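Side-chain contacts in Spermidine/putrescine ABC transporter, periplasmic binding protein (Treponema pallidum, PDB 2V84), which probably binds polyamines such as spermidine and putrescine and acts as the receptor component of an ABC transporter that takes them up: residues A[56-59]-A[60-64]; A[109-112]-A[113-117]; A[134-138]-A[139-143]. All blocks are in the same frame, centred on the assembly; numbering follows the deposited sequence. Where two conformers were deposited one is given.

Contact 1: residues A[56-59]-A[60-64]; sequences DYAS and NEDMF
From Tyr-57, close to the end of its strand, the backbone turns through Ala-58 and Ser-59 straight into the first turn of helix 60-67, which brings the CA atoms of Tyr-57 and Met-63 to 6.1 Å. The first regular helical bond closes this turn: Met-63 N donates to Ser-59 O over 3.1 Å and almost straight, at 174°. Ser-59 is the N-cap. Its OG stands between its own backbone N and carbonyl carbon (chi1 89°), turned toward the first turn of the helix, and accepts from Asp-62 N at 3.1 Å with an angle of 167°. One residue thus takes two N-H groups of the first turn, one on its carbonyl and one on its hydroxyl. Asp-62 also rests its CB 3.4 Å from Ser-59 O.

The apolar half is Tyr-57 on Met-63. Met-63 CB lies 3.4 Å from the centroid of the Tyr-57 ring, a CH-pi contact over the middle of one face, while Met-63 CG leans over the rim, 3.6 Å from Tyr-57 CE2. The two side chains run alongside each other and point the same way.

As in other periplasmic binding proteins, this strand-to-helix turn probably lies beside the ligand cleft: the Asn-60 side chain is close to a bound MES molecule, probably a crystallisation component, and that of Ser-59 is about 7 Å from the side chain of Asp-165, a predicted spermidine site. The Tyr-57 ring meets that of Tyr-30 edge-to-face; its strand 51-57 pairs with 26-32 in the parallel sheet, and Met-63 packs on Met-87 of helix 81-89.

Contact 2: residues A[109-112]-A[113-117]; sequences ESVR and ARIAY
Val-111 and Ile-115 meet where helix 109-114 runs out, a local contact at the C-terminal end of a short helix lying before the long strand 125-137. The last firm helical bond is Ala-113 N to Glu-109 O, 3.1 Å long at 154°. One residue on, the pattern frays. Val-111 O is approached by two N-H groups, Arg-114 N at 3.0 Å and Ile-115 N at 3.2 Å, and both bonds are weak because they are strongly bent.

The chain then leaves the helix through an inverse gamma turn centred on Ile-115, in which Ala-116 N makes a weak bond back to Arg-114 O. Ile-115 keeps its side chain against the last turn. Its CG1 lies between its own backbone N and carbonyl carbon (chi1 58°), which sets that branch 3.3 Å from Arg-112 O; the other branch, CG2, comes 4.2 Å from Val-111 CG1, the two side chains running at a slant to each other. CG1 also nears Val-111 O, so this one branch lies against two successive carbonyls.

Arg-114 lays the start of its chain on the helix, with CG 3.5 Å from Ser-110 O, before bending at chi3 (91°) and carrying its guanidinium group away from the segment. There NH1 donates to Leu-317 O, and NH2 forms a salt bridge to the sulfonate of a bound MES molecule. Arg-112 reaches in another direction, NH2 making a weak bond to Val-104 O, and its side chain touches Met-121, as does that of Ile-115.

Contact 3: residues A[134-138]-A[139-143]; sequences IAVNK and KAVPS
Strand 125-137 ends at Asn-137, and the chain folds back at once, so that Asn-137 O receives Val-141 N at 2.8 Å and Ala-140 N more weakly. The side chain of Asn-137 bonds into the same turn. With CG anti to the backbone N (chi1 178°), it swings over the two peptide N-H groups that follow: OD1 accepts from Ala-140 N at 3.2 Å with an angle of 151°, and from Lys-139 N over the same length in a weak, bent bond. The Ala-140 N-H comes to OD1 from above the amide plane rather than on a lone pair.

The bond from Lys-139 N makes this an Asx turn, and the backbone bonds that close over it make it the wider Asx motif. Between them, the two oxygens of one asparagine take up three successive N-H groups, from Lys-139 to Val-141, of a loop without regular secondary structure. The carbon part of Lys-139 is pressed against the same amide, its CG 3.1 Å from Asn-137 OD1, while Ala-140 CB packs 3.8 Å from Asn-137 CG.

On the other side of the strand, Val-136 CG1 touches Val-141 CB at 3.8 Å, the two valines crossing at about a right angle. Val-136 also meets Phe-246 of strand 243-246, whereas Asn-137 rests on Phe-216 of helix 212-218 and shares backbone bonds with Val-222.

In the fold
The three contacts follow one another along the chain without touching. Contacts 1 and 2 have centres 24 Å apart, and helix 81-89 links them: it receives Asn-60 and Met-63 of contact 1 and Tyr-117 of contact 2. Contact 1 sits where the chain leaves the parallel sheet of strands 51-57, 26-32 and 76-77. The centre of contact 3 lies about 32 Å from that of contact 1 and about 34 Å from that of contact 2, at the far end of strand 125-137 in the mixed sheet. That strand follows helix 109-114 and leads from the region of contact 2 to contact 3, consistent with the two-lobed plan of periplasmic binding proteins, with contact 3 in the second lobe.

Contact 1: residues A[56-59]-A[60-64]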
ATOM      1  N   ASP A  56     -12.351  10.218  -4.180  1.00 36.10           N
ATOM      2  CA  ASP A  56     -11.452   9.064  -4.263  1.00 36.25           C
ATOM      3  C   ASP A  56     -10.597   9.059  -5.530  1.00 36.20           C
ATOM      4  O   ASP A  56     -10.888   9.760  -6.492  1.00 37.47           O
ATOM      5  CB  ASP A  56     -12.197   7.726  -4.064  1.00 36.37           C
ATOM      6  CG  ASP A  56     -13.317   7.508  -5.062  1.00 36.64           C
ATOM      7  OD1 ASP A  56     -14.319   8.259  -5.030  1.00 35.90           O
ATOM      8  OD2 ASP A  56     -13.218   6.543  -5.857  1.00 38.78           O
ATOM      9  N   TYR A  57      -9.517   8.286  -5.502  1.00 35.66           N
ATOM     10  CA  TYR A  57      -8.673   8.089  -6.671  1.00 35.12           C
ATOM     11  C   TYR A  57      -8.222   6.652  -6.717  1.00 35.03           C
ATOM     12  O   TYR A  57      -8.171   5.977  -5.680  1.00 35.74           O
ATOM     13  CB  TYR A  57      -7.482   9.062  -6.716  1.00 33.65           C
ATOM     14  CG  TYR A  57      -6.579   9.112  -5.478  1.00 33.00           C
ATOM     15  CD1 TYR A  57      -5.587   8.140  -5.239  1.00 33.03           C
ATOM     16  CD2 TYR A  57      -6.701  10.154  -4.571  1.00 31.09           C
ATOM     17  CE1 TYR A  57      -4.741   8.227  -4.084  1.00 31.72           C
ATOM     18  CE2 TYR A  57      -5.866  10.247  -3.434  1.00 31.66           C
ATOM     19  CZ  TYR A  57      -4.899   9.286  -3.204  1.00 32.74           C
ATOM     20  OH  TYR A  57      -4.101   9.411  -2.076  1.00 30.46           O
ATOM     21  N   ALA A  58      -7.913   6.183  -7.918  1.00 35.04           N
ATOM     22  CA  ALA A  58      -7.587   4.777  -8.132  1.00 34.94           C
ATOM     23  C   ALA A  58      -6.084   4.490  -8.222  1.00 34.62           C
ATOM     24  O   ALA A  58      -5.680   3.325  -8.345  1.00 34.94           O
ATOM     25  CB  ALA A  58      -8.328   4.251  -9.366  1.00 34.85           C
ATOM     26  N   SER A  59      -5.264   5.544  -8.153  1.00 34.12           N
ATOM     27  CA  SER A  59      -3.803   5.420  -8.171  1.00 33.42           C
ATOM     28  C   SER A  59      -3.132   6.705  -7.698  1.00 34.04           C
ATOM     29  O   SER A  59      -3.708   7.793  -7.813  1.00 34.55           O
ATOM     30  CB  SER A  59      -3.298   5.064  -9.571  1.00 33.75           C
ATOM     31  OG  SER A  59      -3.037   6.224 -10.328  1.00 28.86           O
ATOM     32  N   ASN A  60      -1.900   6.595  -7.211  1.00 33.98           N
ATOM     33  CA  ASN A  60      -1.119   7.796  -6.878  1.00 34.13           C
ATOM     34  C   ASN A  60      -0.723   8.641  -8.077  1.00 34.71           C
ATOM     35  O   ASN A  60      -0.437   9.814  -7.934  1.00 34.94           O
ATOM     36  CB  ASN A  60       0.100   7.453  -6.027  1.00 33.98           C
ATOM     37  CG  ASN A  60      -0.256   7.278  -4.566  1.00 33.17           C
ATOM     38  OD1 ASN A  60      -1.149   7.942  -4.054  1.00 34.23           O
ATOM     39  ND2 ASN A  60       0.427   6.380  -3.897  1.00 35.46           N
ATOM     40  N   GLU A  61      -0.692   8.045  -9.271  0.50 35.02           N
ATOM     41  CA  GLU A  61      -0.489   8.838 -10.489  0.50 35.05           C
ATOM     42  C   GLU A  61      -1.648   9.806 -10.639  0.50 35.22           C
ATOM     43  O   GLU A  61      -1.452  11.001 -10.857  0.50 35.04           O
ATOM     44  CB  GLU A  61      -0.393   7.953 -11.739  0.50 35.08           C
ATOM     45  CG  GLU A  61       0.978   7.343 -11.981  0.50 34.88           C
ATOM     46  CD  GLU A  61       2.087   8.372 -12.062  0.50 34.44           C
ATOM     47  OE1 GLU A  61       1.821   9.530 -12.456  0.50 33.92           O
ATOM     48  OE2 GLU A  61       3.234   8.014 -11.726  0.50 34.82           O
ATOM     49  N   ASP A  62      -2.858   9.270 -10.498  1.00 35.60           N
ATOM     50  CA  ASP A  62      -4.093  10.068 -10.632  1.00 35.75           C
ATOM     51  C   ASP A  62      -4.206  11.185  -9.571  1.00 35.70           C
ATOM     52  O   ASP A  62      -4.533  12.331  -9.883  1.00 36.04           O
ATOM     53  CB  ASP A  62      -5.307   9.141 -10.504  1.00 36.20           C
ATOM     54  CG  ASP A  62      -5.586   8.352 -11.765  1.00 36.52           C
ATOM     55  OD1 ASP A  62      -5.074   8.724 -12.849  1.00 38.44           O
ATOM     56  OD2 ASP A  62      -6.332   7.349 -11.672  1.00 39.23           O
ATOM     57  N   MET A  63      -3.953  10.821  -8.312  1.00 35.79           N
ATOM     58  CA  MET A  63      -3.870  11.766  -7.208  1.00 35.69           C
ATOM     59  C   MET A  63      -2.883  12.845  -7.557  1.00 35.87           C
ATOM     60  O   MET A  63      -3.188  14.036  -7.421  1.00 36.38           O
ATOM     61  CB  MET A  63      -3.391  11.056  -5.940  1.00 35.16           C
ATOM     62  CG  MET A  63      -3.060  11.995  -4.779  1.00 34.96           C
ATOM     63  SD  MET A  63      -1.402  12.743  -4.779  1.00 33.87           S
ATOM     64  CE  MET A  63      -0.413  11.268  -4.512  1.00 30.76           C
ATOM     65  N   PHE A  64      -1.694  12.425  -7.996  1.00 36.00           N
ATOM     66  CA  PHE A  64      -0.598  13.356  -8.254  1.00 36.35           C
ATOM     67  C   PHE A  64      -1.042  14.379  -9.277  1.00 36.95           C
ATOM     68  O   PHE A  64      -0.765  15.567  -9.122  1.00 36.57           O
ATOM     69  CB  PHE A  64       0.661  12.615  -8.731  1.00 36.25           C
ATOM     70  CG  PHE A  64       1.810  13.519  -9.043  1.00 35.82           C
ATOM     71  CD1 PHE A  64       2.732  13.860  -8.054  1.00 36.05           C
ATOM     72  CD2 PHE A  64       1.960  14.064 -10.321  1.00 37.26           C
ATOM     73  CE1 PHE A  64       3.796  14.714  -8.332  1.00 36.30           C
ATOM     74  CE2 PHE A  64       3.017  14.920 -10.609  1.00 36.63           C
ATOM     75  CZ  PHE A  64       3.936  15.254  -9.613  1.00 37.10           C
TER

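Contact 2: residues A[109-112]-A[113-117]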
ATOM      1  N   GLU A 109       8.226   3.761  17.305  1.00 34.63           N
ATOM      2  CA  GLU A 109       9.608   4.174  17.020  1.00 36.57           C
ATOM      3  C   GLU A 109      10.188   3.469  15.780  1.00 36.99           C
ATOM      4  O   GLU A 109      10.937   4.079  15.001  1.00 36.69           O
ATOM      5  CB  GLU A 109      10.508   3.945  18.238  1.00 37.40           C
ATOM      6  CG  GLU A 109      11.965   4.404  18.044  1.00 41.11           C
ATOM      7  CD  GLU A 109      12.087   5.815  17.446  1.00 45.17           C
ATOM      8  OE1 GLU A 109      11.449   6.761  17.970  1.00 47.36           O
ATOM      9  OE2 GLU A 109      12.828   5.973  16.445  1.00 46.49           O
ATOM     10  N   SER A 110       9.815   2.198  15.596  1.00 37.50           N
ATOM     11  CA  SER A 110      10.358   1.378  14.521  1.00 38.34           C
ATOM     12  C   SER A 110       9.935   1.919  13.170  1.00 38.89           C
ATOM     13  O   SER A 110      10.683   1.823  12.194  1.00 39.11           O
ATOM     14  CB  SER A 110       9.921  -0.078  14.672  1.00 38.53           C
ATOM     15  OG  SER A 110       8.523  -0.166  14.850  1.00 39.23           O
ATOM     16  N   VAL A 111       8.747   2.517  13.126  1.00 39.01           N
ATOM     17  CA  VAL A 111       8.258   3.137  11.909  1.00 39.40           C
ATOM     18  C   VAL A 111       8.991   4.448  11.642  1.00 40.07           C
ATOM     19  O   VAL A 111       9.377   4.720  10.499  1.00 40.23           O
ATOM     20  CB  VAL A 111       6.731   3.351  11.950  1.00 38.78           C
ATOM     21  CG1 VAL A 111       6.275   4.193  10.771  1.00 37.99           C
ATOM     22  CG2 VAL A 111       6.033   2.009  11.934  1.00 40.12           C
ATOM     23  N   ARG A 112       9.166   5.255  12.690  1.00 41.22           N
ATOM     24  CA  ARG A 112       9.902   6.523  12.587  1.00 42.66           C
ATOM     25  C   ARG A 112      11.265   6.317  11.921  1.00 42.45           C
ATOM     26  O   ARG A 112      11.675   7.113  11.073  1.00 43.59           O
ATOM     27  CB  ARG A 112      10.075   7.186  13.969  1.00 42.87           C
ATOM     28  CG  ARG A 112       8.767   7.509  14.688  1.00 44.25           C
ATOM     29  CD  ARG A 112       8.995   8.331  15.961  1.00 44.62           C
ATOM     30  NE  ARG A 112       7.970   9.373  16.073  1.00 50.74           N
ATOM     31  CZ  ARG A 112       7.017   9.421  17.002  1.00 51.02           C
ATOM     32  NH1 ARG A 112       6.955   8.495  17.956  1.00 52.65           N
ATOM     33  NH2 ARG A 112       6.133  10.415  16.990  1.00 50.40           N
ATOM     34  N   ALA A 113      11.948   5.238  12.291  1.00 42.04           N
ATOM     35  CA  ALA A 113      13.262   4.907  11.723  1.00 41.20           C
ATOM     36  C   ALA A 113      13.250   4.567  10.220  1.00 40.80           C
ATOM     37  O   ALA A 113      14.217   4.871   9.515  1.00 40.55           O
ATOM     38  CB  ALA A 113      13.923   3.788  12.524  1.00 41.41           C
ATOM     39  N   ARG A 114      12.174   3.940   9.736  1.00 39.63           N
ATOM     40  CA  ARG A 114      12.073   3.526   8.327  1.00 38.86           C
ATOM     41  C   ARG A 114      11.637   4.625   7.356  1.00 38.19           C
ATOM     42  O   ARG A 114      11.864   4.505   6.143  1.00 38.73           O
ATOM     43  CB  ARG A 114      11.084   2.369   8.159  1.00 38.63           C
ATOM     44  CG  ARG A 114      11.426   1.104   8.897  1.00 39.48           C
ATOM     45  CD  ARG A 114      10.318   0.085   8.711  1.00 39.87           C
ATOM     46  NE  ARG A 114      10.535  -0.788   7.561  1.00 39.47           N
ATOM     47  CZ  ARG A 114       9.847  -1.896   7.331  1.00 38.38           C
ATOM     48  NH1 ARG A 114       8.899  -2.284   8.170  1.00 38.79           N
ATOM     49  NH2 ARG A 114      10.123  -2.636   6.271  1.00 40.47           N
ATOM     50  N   ILE A 115      10.980   5.666   7.865  1.00 36.83           N
ATOM     51  CA  ILE A 115      10.414   6.696   6.989  1.00 34.92           C
ATOM     52  C   ILE A 115      11.421   7.779   6.604  1.00 35.11           C
ATOM     53  O   ILE A 115      11.215   8.958   6.894  1.00 33.98           O
ATOM     54  CB  ILE A 115       9.091   7.314   7.553  1.00 35.26           C
ATOM     55  CG1 ILE A 115       9.272   7.947   8.930  1.00 35.38           C
ATOM     56  CG2 ILE A 115       7.978   6.270   7.588  1.00 32.74           C
ATOM     57  CD1 ILE A 115       8.223   9.014   9.257  1.00 35.19           C
ATOM     58  N   ALA A 116      12.500   7.361   5.933  1.00 34.58           N
ATOM     59  CA  ALA A 116      13.599   8.266   5.568  1.00 34.96           C
ATOM     60  C   ALA A 116      13.242   9.352   4.534  1.00 34.79           C
ATOM     61  O   ALA A 116      14.000  10.302   4.370  1.00 35.31           O
ATOM     62  CB  ALA A 116      14.828   7.467   5.115  1.00 34.82           C
ATOM     63  N   TYR A 117      12.106   9.222   3.847  1.00 34.74           N
ATOM     64  CA  TYR A 117      11.648  10.278   2.928  1.00 34.61           C
ATOM     65  C   TYR A 117      11.229  11.550   3.698  1.00 34.39           C
ATOM     66  O   TYR A 117      11.269  12.657   3.144  1.00 34.72           O
ATOM     67  CB  TYR A 117      10.491   9.774   2.042  1.00 34.34           C
ATOM     68  CG  TYR A 117       9.364   9.198   2.849  1.00 35.01           C
ATOM     69  CD1 TYR A 117       8.376  10.026   3.410  1.00 34.61           C
ATOM     70  CD2 TYR A 117       9.306   7.830   3.104  1.00 32.35           C
ATOM     71  CE1 TYR A 117       7.373   9.503   4.195  1.00 32.87           C
ATOM     72  CE2 TYR A 117       8.300   7.302   3.885  1.00 33.83           C
ATOM     73  CZ  TYR A 117       7.338   8.137   4.411  1.00 34.41           C
ATOM     74  OH  TYR A 117       6.357   7.615   5.204  1.00 34.87           O
TER

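Contact 3: residues A[134-138]-A[139-143]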
ATOM      1  N   ILE A 134       0.882 -12.860  -1.391  1.00 24.49           N
ATOM      2  CA  ILE A 134       0.356 -13.880  -2.293  1.00 23.24           C
ATOM      3  C   ILE A 134      -0.704 -14.661  -1.551  1.00 23.74           C
ATOM      4  O   ILE A 134      -0.492 -15.054  -0.405  1.00 24.06           O
ATOM      5  CB  ILE A 134       1.497 -14.871  -2.741  1.00 23.01           C
ATOM      6  CG1 ILE A 134       2.676 -14.104  -3.359  1.00 25.04           C
ATOM      7  CG2 ILE A 134       0.954 -15.940  -3.716  1.00 22.87           C
ATOM      8  CD1 ILE A 134       3.972 -14.921  -3.447  1.00 22.73           C
ATOM      9  N   ALA A 135      -1.829 -14.887  -2.223  1.00 23.15           N
ATOM     10  CA  ALA A 135      -2.883 -15.763  -1.735  1.00 23.03           C
ATOM     11  C   ALA A 135      -2.815 -17.077  -2.505  1.00 23.20           C
ATOM     12  O   ALA A 135      -2.697 -17.082  -3.721  1.00 22.64           O
ATOM     13  CB  ALA A 135      -4.242 -15.113  -1.903  1.00 22.12           C
ATOM     14  N   VAL A 136      -2.899 -18.205  -1.795  1.00 23.17           N
ATOM     15  CA  VAL A 136      -2.876 -19.496  -2.451  1.00 23.37           C
ATOM     16  C   VAL A 136      -4.144 -20.207  -2.037  1.00 24.51           C
ATOM     17  O   VAL A 136      -4.487 -20.176  -0.863  1.00 25.26           O
ATOM     18  CB  VAL A 136      -1.681 -20.362  -2.032  1.00 23.15           C
ATOM     19  CG1 VAL A 136      -1.806 -21.739  -2.644  1.00 23.10           C
ATOM     20  CG2 VAL A 136      -0.362 -19.723  -2.509  1.00 24.30           C
ATOM     21  N   ASN A 137      -4.832 -20.804  -3.006  1.00 24.77           N
ATOM     22  CA  ASN A 137      -5.983 -21.669  -2.746  1.00 26.45           C
ATOM     23  C   ASN A 137      -5.429 -23.063  -2.397  1.00 26.97           C
ATOM     24  O   ASN A 137      -4.960 -23.790  -3.278  1.00 27.65           O
ATOM     25  CB  ASN A 137      -6.908 -21.693  -3.980  1.00 25.73           C
ATOM     26  CG  ASN A 137      -8.099 -22.614  -3.808  1.00 27.69           C
ATOM     27  OD1 ASN A 137      -8.042 -23.558  -3.035  1.00 31.46           O
ATOM     28  ND2 ASN A 137      -9.191 -22.347  -4.540  1.00 26.20           N
ATOM     29  N   LYS A 138      -5.456 -23.389  -1.102  1.00 28.42           N
ATOM     30  CA  LYS A 138      -4.806 -24.571  -0.518  1.00 28.97           C
ATOM     31  C   LYS A 138      -5.465 -25.883  -0.909  1.00 29.90           C
ATOM     32  O   LYS A 138      -4.835 -26.949  -0.839  1.00 29.33           O
ATOM     33  CB  LYS A 138      -4.831 -24.493   1.009  1.00 29.71           C
ATOM     34  CG  LYS A 138      -3.976 -23.434   1.641  1.00 30.24           C
ATOM     35  CD  LYS A 138      -3.780 -23.711   3.140  1.00 32.70           C
ATOM     36  CE  LYS A 138      -5.018 -23.390   3.965  1.00 34.47           C
ATOM     37  NZ  LYS A 138      -4.773 -23.499   5.442  1.00 34.00           N
ATOM     38  N   LYS A 139      -6.745 -25.837  -1.275  1.00 30.81           N
ATOM     39  CA  LYS A 139      -7.397 -27.043  -1.769  1.00 31.05           C
ATOM     40  C   LYS A 139      -7.007 -27.322  -3.225  1.00 30.34           C
ATOM     41  O   LYS A 139      -6.932 -28.478  -3.634  1.00 30.69           O
ATOM     42  CB  LYS A 139      -8.928 -27.035  -1.536  1.00 31.27           C
ATOM     43  CG  LYS A 139      -9.744 -26.078  -2.390  1.00 32.78           C
ATOM     44  CD  LYS A 139     -11.187 -25.925  -1.866  1.00 33.16           C
ATOM     45  CE  LYS A 139     -11.695 -24.475  -2.095  1.00 35.34           C
ATOM     46  NZ  LYS A 139     -13.144 -24.326  -1.755  1.00 38.89           N
ATOM     47  N   ALA A 140      -6.734 -26.270  -3.997  1.00 29.33           N
ATOM     48  CA  ALA A 140      -6.317 -26.449  -5.387  1.00 29.05           C
ATOM     49  C   ALA A 140      -4.796 -26.630  -5.542  1.00 29.18           C
ATOM     50  O   ALA A 140      -4.322 -27.253  -6.497  1.00 28.76           O
ATOM     51  CB  ALA A 140      -6.813 -25.309  -6.232  1.00 29.36           C
ATOM     52  N   VAL A 141      -4.038 -26.080  -4.597  1.00 29.21           N
ATOM     53  CA  VAL A 141      -2.580 -26.204  -4.610  1.00 29.04           C
ATOM     54  C   VAL A 141      -2.117 -26.702  -3.251  1.00 29.65           C
ATOM     55  O   VAL A 141      -1.768 -25.888  -2.395  1.00 30.62           O
ATOM     56  CB  VAL A 141      -1.876 -24.833  -4.912  1.00 29.00           C
ATOM     57  CG1 VAL A 141      -0.457 -25.074  -5.327  1.00 27.44           C
ATOM     58  CG2 VAL A 141      -2.602 -24.052  -6.001  1.00 27.84           C
ATOM     59  N   PRO A 142      -2.137 -28.029  -3.028  1.00 31.22           N
ATOM     60  CA  PRO A 142      -1.796 -28.572  -1.701  1.00 31.29           C
ATOM     61  C   PRO A 142      -0.316 -28.447  -1.315  1.00 30.93           C
ATOM     62  O   PRO A 142      -0.014 -28.312  -0.119  1.00 30.85           O
ATOM     63  CB  PRO A 142      -2.202 -30.040  -1.796  1.00 31.69           C
ATOM     64  CG  PRO A 142      -3.010 -30.158  -3.053  1.00 32.66           C
ATOM     65  CD  PRO A 142      -2.512 -29.102  -3.964  1.00 30.87           C
ATOM     66  N   SER A 143       0.575 -28.442  -2.310  1.00 30.21           N
ATOM     67  CA  SER A 143       2.022 -28.319  -2.062  1.00 28.68           C
ATOM     68  C   SER A 143       2.641 -27.097  -2.763  1.00 27.67           C
ATOM     69  O   SER A 143       2.533 -26.941  -3.973  1.00 28.25           O
ATOM     70  CB  SER A 143       2.751 -29.621  -2.460  1.00 28.73           C
ATOM     71  OG  SER A 143       4.143 -29.536  -2.164  1.00 28.14           O
TER